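Local coordinates for putative uncharacterized protein (Bacillus anthracis, PDB 3LNO) that is of unknown function but belongs to the iron-sulfur cluster assembly family (DUF59) and so probably takes part in building or transferring iron-sulfur clusters, at residues C57-A60 against G61-V64; K68-L71 against S72-P76; P89-S92 against K93-S97; S97-A100 against K101-L104. One frame throughout, in Å; residues are numbered along the deposited sequence.

Contact 1: residues C57-A60 against G61-V64; sequences CPMA and GQIV
Ile-63 sits one helical turn beyond Met-59, where a type I beta turn from Cys-57 to Ala-60 runs into the N-terminus of helix 60-74 and Met-59 takes the N-cap position. Along the isoleucine, CB lies 3.6 Å from Met-59 O and CG1 comes closer, at 3.4 Å from Met-59 O. CG1 stands beside the backbone N of its own residue (chi1 -70°), and this carries CD1 back past the carbonyl, until at the tip CD1 meets Met-59 CB at 4.2 Å. The same oxygen also accepts from the backbone: Ile-63 N donates to Met-59 O at 2.9 Å, almost in line with the carbonyl bond (C=O...N 171°), so the first helical hydrogen bond and the apolar touch fix the same pair of residues. One residue on, the next helical bond follows. Val-64 N donates nearly straight to Ala-60 O at 3.2 Å (N-H...O 173°), with Val-64 CG2 alongside that oxygen. The valine itself packs on Val-83 and Val-85 of strand 81-85, and Cys-57, the first residue of the turn, touches Glu-24 and Met-52. On the outer surface, the selenomethionine Met-59 and the extended Gln-62 run side by side in the same direction; their contact is made near the ends, Met-59 SE lying 3.5 Å from Gln-62 OE1.

Contact 2: residues K68-L71 against S72-P76; sequences KKVL and STNVP
Ser-72 and Thr-73 each turn a hydroxyl back onto the carbonyl four residues earlier, near the C-terminus of helix 60-74. Ser-72 OG donates to Lys-68 O at 2.7 Å, and Ser-72 N reaches that same Lys-68 O at 3.0 Å. Thr-73 repeats the double grip, OG1 at 2.7 Å and N at 2.9 Å from Lys-69 O. In both cases hydroxyl and amide approach from opposite faces of the carbonyl plane, each tilted by 26° to 28°, which lets one oxygen accept twice. The two hydroxyls get there differently: Ser-72 OG stands between its backbone N and carbonyl carbon (chi1 61°), whereas Thr-73 OG1 lies opposite the carbonyl carbon. The helix then finishes with Asn-74 N on Val-70 O at 2.7 Å and Val-75 N on Leu-71 O at 2.8 Å, Val-75 being the first residue to leave helical backbone angles. Packing is lighter: Leu-71 CD2 faces Val-75 CG2 at 4.5 Å, and the aliphatic start of Lys-69 runs alongside Thr-73. Val-75 nestles against Phe-9, Leu-13 and Asn-16 of helix 3-16, while Leu-71 leans on Ile-81 of strand 81-85, within the beta-alpha-beta unit formed by strand 46-50, helix 60-74 and strand 81-85.

Contact 3: residues P89-S92 against K93-S97; sequences PPWS and KERMS
Trp-91 lays its indole over the backbone at Lys-93, whose N sits 3.7 Å from Trp-91 CH2, above one face and offset toward the rim of the six-membered ring. With CG opposite the backbone N (chi1 -176°), the ring is carried forward along the chain to reach that amide. Two more residues approach the indole obliquely: Met-96 CG at 4.0 Å from CZ2, and Arg-95 CD at 4.0 Å from CD1. The arginine, extended from CG to NE, slides past the indole in the opposite direction, and the two planes stand 31° apart, well short of a parallel stack. Its far end crosses Pro-89 at about a right angle, Arg-95 NH2 lying 3.3 Å from Pro-89 CG. The indole N-H is spent outside these residues, on Leu-32 O, and Leu-34, Thr-51 and Thr-53 also touch the ring. On the polar side Ser-92 works with both its oxygens. Its carbonyl accepts Arg-95 N at 3.0 Å, from a donor well above the carbonyl plane (43° out), and its hydroxyl OG accepts Glu-94 N at 3.2 Å. A water 3.0 Å from Ser-92 OG donates to Glu-94 OE1 at 2.8 Å, linking hydroxyl and carboxylate through solvent. The pairing of Ser-92 OG with the N-H two residues on defines an ST turn, and with the carbonyl bond to the third residue it opens the single 3-10 turn 93-95 that lies between strand 81-85 and helix 98-106.

Contact 4: residues S97-A100 against K101-L104; sequences SRMA and KIAL
Lys-101 closes the first turn of helix 98-106 by donating its N to Ser-97 O at 3.0 Å (N-H...O 165°), while its side chain passes over the same residue, CG 3.5 Å from that carbonyl oxygen. Ser-97 is the N-cap, and its hydroxyl is engaged twice. Its OG accepts Ala-100 N at 3.2 Å (N-H...O 160°), satisfying an amide that precedes the regular helical bonds, and it is also bonded to Asn-31 ND2. Three further carbonyls each receive the amide four residues on: Arg-98 O from Ile-102 N at 3.0 Å, Met-99 O from Ala-103 N at 2.8 Å, and Ala-100 O from Leu-104 N, also at 2.8 Å. In Lys-101, CG lies beside the backbone N (chi1 -71°), which starts the chain back past Ser-97 O, and the extended remainder brings NZ to its partner outside the helix, Glu-94 O of the preceding 3-10 turn. The apolar contacts are few. Ile-102 and Arg-98 run side by side in the same direction, with Ile-102 CD1 3.9 Å from Arg-98 CG; that methyl also approaches Met-99 SE at 4.3 Å. In the fold this short helix is anchored at its start, where Ser-97 makes backbone hydrogen bonds with Asn-31 of helix 29-32, and along one flank, where Lys-101 and Leu-104 rest on Met-96 of the loop after strand 81-85.

Contacts 1 and 2 mark the beginning and the end of helix 60-74, with centres about 17 Å apart; they lie in series on that helix and do not touch apart from the chain itself. Contacts 3 and 4 are continuous through the shared Ser-97, with centres about 12 Å apart. They touch directly through Glu-94 O and Lys-101 NZ (3.1 Å) and through Met-96 SE and Leu-104 CD1 (3.4 Å), which dock the final helix on the loop before it. This pair lies across the chain's centre from contact 2, with nearest atoms about 17 Å away, whereas contact 1 comes within about 9 Å of contact 3 and about 13 Å of contact 4, again between nearest atoms.

Contact 1: residues C57-A60 against G61-V64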
loop_
_atom_site.group_PDB
_atom_site.type_symbol
_atom_site.label_atom_id
_atom_site.label_comp_id
_atom_site.label_asym_id
_atom_site.label_seq_id
_atom_site.Cartn_x
_atom_site.Cartn_y
_atom_site.Cartn_z
ATOM N N CYS A 57 15.384 3.154 3.963
ATOM C CA CYS A 57 14.794 1.824 3.746
ATOM C C CYS A 57 15.228 1.102 2.480
ATOM O O CYS A 57 14.918 1.529 1.371
ATOM C CB CYS A 57 13.273 1.888 3.791
ATOM S SG CYS A 57 12.514 0.257 3.684
ATOM N N PRO A 58 15.925 -0.025 2.654
ATOM C CA PRO A 58 16.562 -0.774 1.567
ATOM C C PRO A 58 15.573 -1.628 0.780
ATOM O O PRO A 58 15.849 -1.967 -0.373
ATOM C CB PRO A 58 17.551 -1.686 2.307
ATOM C CG PRO A 58 17.533 -1.221 3.763
ATOM C CD PRO A 58 16.205 -0.612 3.971
HETATM N N MSE A 59 14.438 -1.966 1.390
HETATM C CA MSE A 59 13.447 -2.830 0.746
HETATM C C MSE A 59 12.508 -2.072 -0.203
HETATM O O MSE A 59 11.559 -2.639 -0.749
HETATM C CB MSE A 59 12.643 -3.593 1.807
HETATM C CG MSE A 59 13.460 -4.618 2.596
HETATM SE SE MSE A 59 14.284 -5.984 1.460
HETATM C CE MSE A 59 15.367 -6.935 2.793
ATOM N N ALA A 60 12.771 -0.789 -0.413
ATOM C CA ALA A 60 11.838 0.031 -1.178
ATOM C C ALA A 60 11.592 -0.527 -2.576
ATOM O O ALA A 60 10.459 -0.535 -3.064
ATOM C CB ALA A 60 12.323 1.471 -1.254
ATOM N N GLY A 61 12.652 -0.978 -3.233
ATOM C CA GLY A 61 12.520 -1.508 -4.581
ATOM C C GLY A 61 11.676 -2.763 -4.596
ATOM O O GLY A 61 10.809 -2.926 -5.438
ATOM N N GLN A 62 11.920 -3.652 -3.643
ATOM C CA GLN A 62 11.153 -4.888 -3.547
ATOM C C GLN A 62 9.681 -4.648 -3.183
ATOM O O GLN A 62 8.795 -5.356 -3.651
ATOM C CB GLN A 62 11.795 -5.834 -2.539
ATOM C CG GLN A 62 11.111 -7.187 -2.475
ATOM C CD GLN A 62 11.673 -8.070 -1.383
ATOM O OE1 GLN A 62 12.855 -7.973 -1.032
ATOM N NE2 GLN A 62 10.829 -8.945 -0.836
ATOM N N ILE A 63 9.415 -3.648 -2.350
ATOM C CA ILE A 63 8.039 -3.367 -1.951
ATOM C C ILE A 63 7.214 -2.898 -3.151
ATOM O O ILE A 63 6.141 -3.435 -3.428
ATOM C CB ILE A 63 7.989 -2.423 -0.718
ATOM C CG1 ILE A 63 8.480 -3.180 0.519
ATOM C CG2 ILE A 63 6.582 -1.890 -0.491
ATOM C CD1 ILE A 63 8.638 -2.325 1.773
ATOM N N VAL A 64 7.760 -1.959 -3.915
ATOM C CA VAL A 64 7.091 -1.477 -5.101
ATOM C C VAL A 64 6.792 -2.548 -6.159
ATOM O O VAL A 64 5.672 -2.607 -6.686
ATOM C CB VAL A 64 7.890 -0.370 -5.775
ATOM C CG1 VAL A 64 7.301 -0.086 -7.161
ATOM C CG2 VAL A 64 7.905 0.881 -4.886
#

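Contact 2: residues K68-L71 against S72-P76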
loop_
_atom_site.group_PDB
_atom_site.type_symbol
_atom_site.label_atom_id
_atom_site.label_comp_id
_atom_site.label_asym_id
_atom_site.label_seq_id
_atom_site.Cartn_x
_atom_site.Cartn_y
_atom_site.Cartn_z
ATOM N N LYS A 68 3.034 -4.096 -7.555
ATOM C CA LYS A 68 2.582 -4.362 -8.925
ATOM C C LYS A 68 2.214 -5.819 -9.152
ATOM O O LYS A 68 1.193 -6.126 -9.744
ATOM C CB LYS A 68 3.616 -3.895 -9.946
ATOM C CG LYS A 68 3.888 -2.399 -9.839
ATOM C CD LYS A 68 4.790 -1.927 -10.966
ATOM C CE LYS A 68 4.683 -0.413 -11.169
ATOM N NZ LYS A 68 5.370 -0.039 -12.430
ATOM N N LYS A 69 3.034 -6.725 -8.666
ATOM C CA LYS A 69 2.711 -8.137 -8.799
ATOM C C LYS A 69 1.411 -8.475 -8.076
ATOM O O LYS A 69 0.537 -9.182 -8.618
ATOM C CB LYS A 69 3.848 -8.985 -8.236
ATOM C CG LYS A 69 3.575 -10.483 -8.299
ATOM C CD LYS A 69 4.861 -11.322 -8.180
ATOM C CE LYS A 69 5.377 -11.405 -6.738
ATOM N NZ LYS A 69 6.486 -12.411 -6.590
ATOM N N VAL A 70 1.262 -7.990 -6.847
ATOM C CA VAL A 70 0.100 -8.415 -6.068
ATOM C C VAL A 70 -1.171 -7.895 -6.738
ATOM O O VAL A 70 -2.131 -8.635 -6.944
ATOM C CB VAL A 70 0.186 -7.958 -4.599
ATOM C CG1 VAL A 70 -1.232 -7.840 -3.980
ATOM C CG2 VAL A 70 1.067 -8.927 -3.802
ATOM N N LEU A 71 -1.174 -6.621 -7.107
ATOM C CA LEU A 71 -2.400 -6.061 -7.664
ATOM C C LEU A 71 -2.702 -6.658 -9.042
ATOM O O LEU A 71 -3.846 -7.018 -9.315
ATOM C CB LEU A 71 -2.350 -4.538 -7.699
ATOM C CG LEU A 71 -2.261 -3.867 -6.338
ATOM C CD1 LEU A 71 -2.280 -2.364 -6.508
ATOM C CD2 LEU A 71 -3.435 -4.315 -5.412
ATOM N N SER A 72 -1.683 -6.816 -9.896
ATOM C CA SER A 72 -1.949 -7.326 -11.235
ATOM C C SER A 72 -2.414 -8.773 -11.159
ATOM O O SER A 72 -3.263 -9.218 -11.933
ATOM C CB SER A 72 -0.717 -7.205 -12.142
ATOM O OG SER A 72 0.380 -7.955 -11.629
ATOM N N THR A 73 -1.861 -9.512 -10.212
ATOM C CA THR A 73 -2.245 -10.906 -10.053
ATOM C C THR A 73 -3.599 -11.061 -9.359
ATOM O O THR A 73 -4.454 -11.818 -9.813
ATOM C CB THR A 73 -1.193 -11.654 -9.244
ATOM O OG1 THR A 73 0.077 -11.499 -9.895
ATOM C CG2 THR A 73 -1.561 -13.124 -9.134
ATOM N N ASN A 74 -3.805 -10.335 -8.266
ATOM C CA ASN A 74 -4.991 -10.557 -7.440
ATOM C C ASN A 74 -6.202 -9.754 -7.874
ATOM O O ASN A 74 -7.336 -10.138 -7.606
ATOM C CB ASN A 74 -4.644 -10.382 -5.948
ATOM C CG ASN A 74 -3.663 -11.456 -5.456
ATOM O OD1 ASN A 74 -3.304 -12.353 -6.211
ATOM N ND2 ASN A 74 -3.239 -11.376 -4.200
ATOM N N VAL A 75 -5.969 -8.662 -8.591
ATOM C CA VAL A 75 -7.067 -7.835 -9.090
ATOM C C VAL A 75 -6.866 -7.614 -10.588
ATOM O O VAL A 75 -6.548 -6.503 -11.032
ATOM C CB VAL A 75 -7.105 -6.486 -8.356
ATOM C CG1 VAL A 75 -8.389 -5.749 -8.684
ATOM C CG2 VAL A 75 -6.959 -6.718 -6.839
ATOM N N PRO A 76 -7.040 -8.691 -11.378
ATOM C CA PRO A 76 -6.702 -8.726 -12.813
ATOM C C PRO A 76 -7.405 -7.655 -13.631
ATOM O O PRO A 76 -6.923 -7.306 -14.699
ATOM C CB PRO A 76 -7.171 -10.121 -13.255
ATOM C CG PRO A 76 -8.201 -10.543 -12.162
ATOM C CD PRO A 76 -7.611 -9.965 -10.906
#

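Contact 3: residues P89-S92 against K93-S97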
loop_
_atom_site.group_PDB
_atom_site.type_symbol
_atom_site.label_atom_id
_atom_site.label_comp_id
_atom_site.label_asym_id
_atom_site.label_seq_id
_atom_site.Cartn_x
_atom_site.Cartn_y
_atom_site.Cartn_z
ATOM N N PRO A 89 3.586 13.728 3.958
ATOM C CA PRO A 89 4.152 13.824 5.304
ATOM C C PRO A 89 4.967 12.566 5.665
ATOM O O PRO A 89 4.795 11.495 5.085
ATOM C CB PRO A 89 2.890 13.881 6.192
ATOM C CG PRO A 89 1.936 12.988 5.422
ATOM C CD PRO A 89 2.135 13.461 4.005
ATOM N N PRO A 90 5.846 12.693 6.647
ATOM C CA PRO A 90 6.769 11.592 6.910
ATOM C C PRO A 90 6.056 10.495 7.681
ATOM O O PRO A 90 5.237 10.784 8.528
ATOM C CB PRO A 90 7.837 12.235 7.808
ATOM C CG PRO A 90 7.406 13.674 8.017
ATOM C CD PRO A 90 5.983 13.784 7.619
ATOM N N TRP A 91 6.370 9.244 7.410
ATOM C CA TRP A 91 5.808 8.171 8.213
ATOM C C TRP A 91 6.217 8.237 9.688
ATOM O O TRP A 91 7.249 8.782 10.050
ATOM C CB TRP A 91 6.203 6.809 7.629
ATOM C CG TRP A 91 5.593 5.634 8.349
ATOM C CD1 TRP A 91 4.353 5.091 8.144
ATOM C CD2 TRP A 91 6.224 4.824 9.352
ATOM N NE1 TRP A 91 4.173 3.990 8.967
ATOM C CE2 TRP A 91 5.299 3.828 9.735
ATOM C CE3 TRP A 91 7.463 4.869 9.992
ATOM C CZ2 TRP A 91 5.588 2.874 10.711
ATOM C CZ3 TRP A 91 7.743 3.930 10.955
ATOM C CH2 TRP A 91 6.808 2.948 11.309
ATOM N N SER A 92 5.393 7.663 10.544
ATOM C CA SER A 92 5.794 7.389 11.905
ATOM C C SER A 92 4.931 6.241 12.398
ATOM O O SER A 92 3.886 5.953 11.841
ATOM C CB SER A 92 5.591 8.633 12.796
ATOM O OG SER A 92 4.304 8.642 13.403
ATOM N N LYS A 93 5.366 5.623 13.478
ATOM C CA LYS A 93 4.692 4.512 14.088
ATOM C C LYS A 93 3.267 4.840 14.577
ATOM O O LYS A 93 2.454 3.937 14.711
ATOM C CB LYS A 93 5.542 4.004 15.259
ATOM C CG LYS A 93 5.723 5.063 16.345
ATOM C CD LYS A 93 6.712 4.632 17.414
ATOM C CE LYS A 93 6.907 5.740 18.445
ATOM N NZ LYS A 93 8.069 5.468 19.356
ATOM N N GLU A 94 2.964 6.118 14.811
ATOM C CA GLU A 94 1.604 6.537 15.171
ATOM C C GLU A 94 0.605 6.193 14.093
ATOM O O GLU A 94 -0.577 6.020 14.390
ATOM C CB GLU A 94 1.528 8.036 15.473
ATOM C CG GLU A 94 1.989 8.434 16.877
ATOM C CD GLU A 94 1.735 9.931 17.190
ATOM O OE1 GLU A 94 2.062 10.804 16.343
ATOM O OE2 GLU A 94 1.206 10.236 18.289
ATOM N N ARG A 95 1.087 6.025 12.859
ATOM C CA ARG A 95 0.250 5.667 11.705
ATOM C C ARG A 95 -0.118 4.168 11.628
ATOM O O ARG A 95 -0.950 3.735 10.821
ATOM C CB ARG A 95 0.946 6.069 10.399
ATOM C CG ARG A 95 1.006 7.557 10.204
ATOM C CD ARG A 95 1.634 7.895 8.861
ATOM N NE ARG A 95 1.740 9.332 8.724
ATOM C CZ ARG A 95 0.796 10.100 8.195
ATOM N NH1 ARG A 95 -0.332 9.565 7.738
ATOM N NH2 ARG A 95 0.982 11.406 8.129
HETATM N N MSE A 96 0.480 3.369 12.482
HETATM C CA MSE A 96 0.151 1.940 12.458
HETATM C C MSE A 96 -1.286 1.639 12.914
HETATM O O MSE A 96 -1.820 2.340 13.769
HETATM C CB MSE A 96 1.146 1.236 13.347
HETATM C CG MSE A 96 2.512 1.290 12.702
HETATM SE SE MSE A 96 3.801 0.196 13.664
HETATM C CE MSE A 96 3.118 0.140 15.468
ATOM N N SER A 97 -1.901 0.595 12.361
ATOM C CA SER A 97 -3.229 0.165 12.834
ATOM C C SER A 97 -3.214 -0.383 14.270
ATOM O O SER A 97 -2.156 -0.687 14.808
ATOM C CB SER A 97 -3.778 -0.941 11.908
ATOM O OG SER A 97 -3.004 -2.134 12.051
HETATM O O HOH W 1 4.029 11.463 14.488
#

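Contact 4: residues S97-A100 against K101-L104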
loop_
_atom_site.group_PDB
_atom_site.type_symbol
_atom_site.label_atom_id
_atom_site.label_comp_id
_atom_site.label_asym_id
_atom_site.label_seq_id
_atom_site.Cartn_x
_atom_site.Cartn_y
_atom_site.Cartn_z
ATOM N N SER A 97 -1.901 0.595 12.361
ATOM C CA SER A 97 -3.229 0.165 12.834
ATOM C C SER A 97 -3.214 -0.383 14.270
ATOM O O SER A 97 -2.156 -0.687 14.808
ATOM C CB SER A 97 -3.778 -0.941 11.908
ATOM O OG SER A 97 -3.004 -2.134 12.051
ATOM N N ARG A 98 -4.407 -0.573 14.851
ATOM C CA ARG A 98 -4.543 -1.181 16.180
ATOM C C ARG A 98 -3.831 -2.536 16.214
ATOM O O ARG A 98 -3.085 -2.817 17.138
ATOM C CB ARG A 98 -6.041 -1.321 16.534
ATOM C CG ARG A 98 -6.415 -2.154 17.828
ATOM C CD ARG A 98 -7.936 -2.370 17.916
ATOM N NE ARG A 98 -8.457 -3.041 16.711
ATOM C CZ ARG A 98 -8.528 -4.371 16.562
ATOM N NH1 ARG A 98 -8.971 -4.880 15.423
ATOM N NH2 ARG A 98 -8.144 -5.198 17.546
HETATM N N MSE A 99 -4.038 -3.378 15.202
HETATM C CA MSE A 99 -3.397 -4.713 15.217
HETATM C C MSE A 99 -1.873 -4.652 15.079
HETATM O O MSE A 99 -1.155 -5.456 15.686
HETATM C CB MSE A 99 -3.998 -5.672 14.167
HETATM C CG MSE A 99 -5.367 -6.237 14.586
HETATM SE SE MSE A 99 -5.244 -7.231 16.291
HETATM C CE MSE A 99 -3.870 -8.541 15.729
ATOM N N ALA A 100 -1.379 -3.712 14.275
ATOM C CA ALA A 100 0.056 -3.539 14.142
ATOM C C ALA A 100 0.654 -3.127 15.481
ATOM O O ALA A 100 1.690 -3.669 15.909
ATOM C CB ALA A 100 0.400 -2.527 13.008
ATOM N N LYS A 101 0.016 -2.173 16.165
ATOM C CA LYS A 101 0.540 -1.707 17.444
ATOM C C LYS A 101 0.506 -2.829 18.450
ATOM O O LYS A 101 1.390 -2.962 19.276
ATOM C CB LYS A 101 -0.264 -0.506 17.987
ATOM C CG LYS A 101 -0.007 0.787 17.170
ATOM C CD LYS A 101 -1.009 1.916 17.477
ATOM C CE LYS A 101 -0.535 3.231 16.803
ATOM N NZ LYS A 101 -1.569 4.325 16.795
ATOM N N ILE A 102 -0.530 -3.645 18.402
ATOM C CA ILE A 102 -0.578 -4.725 19.387
ATOM C C ILE A 102 0.512 -5.729 19.045
ATOM O O ILE A 102 1.250 -6.185 19.927
ATOM C CB ILE A 102 -1.972 -5.425 19.395
ATOM C CG1 ILE A 102 -2.985 -4.564 20.160
ATOM C CG2 ILE A 102 -1.875 -6.865 19.970
ATOM C CD1 ILE A 102 -4.423 -4.913 19.806
ATOM N N ALA A 103 0.599 -6.105 17.766
ATOM C CA ALA A 103 1.556 -7.162 17.379
ATOM C C ALA A 103 2.996 -6.732 17.675
ATOM O O ALA A 103 3.795 -7.502 18.207
ATOM C CB ALA A 103 1.398 -7.549 15.922
ATOM N N LEU A 104 3.312 -5.481 17.369
ATOM C CA LEU A 104 4.672 -4.987 17.529
ATOM C C LEU A 104 5.029 -4.695 18.965
ATOM O O LEU A 104 6.204 -4.615 19.297
ATOM C CB LEU A 104 4.951 -3.799 16.592
ATOM C CG LEU A 104 4.971 -4.219 15.101
ATOM C CD1 LEU A 104 4.923 -3.012 14.199
ATOM C CD2 LEU A 104 6.211 -5.047 14.772
#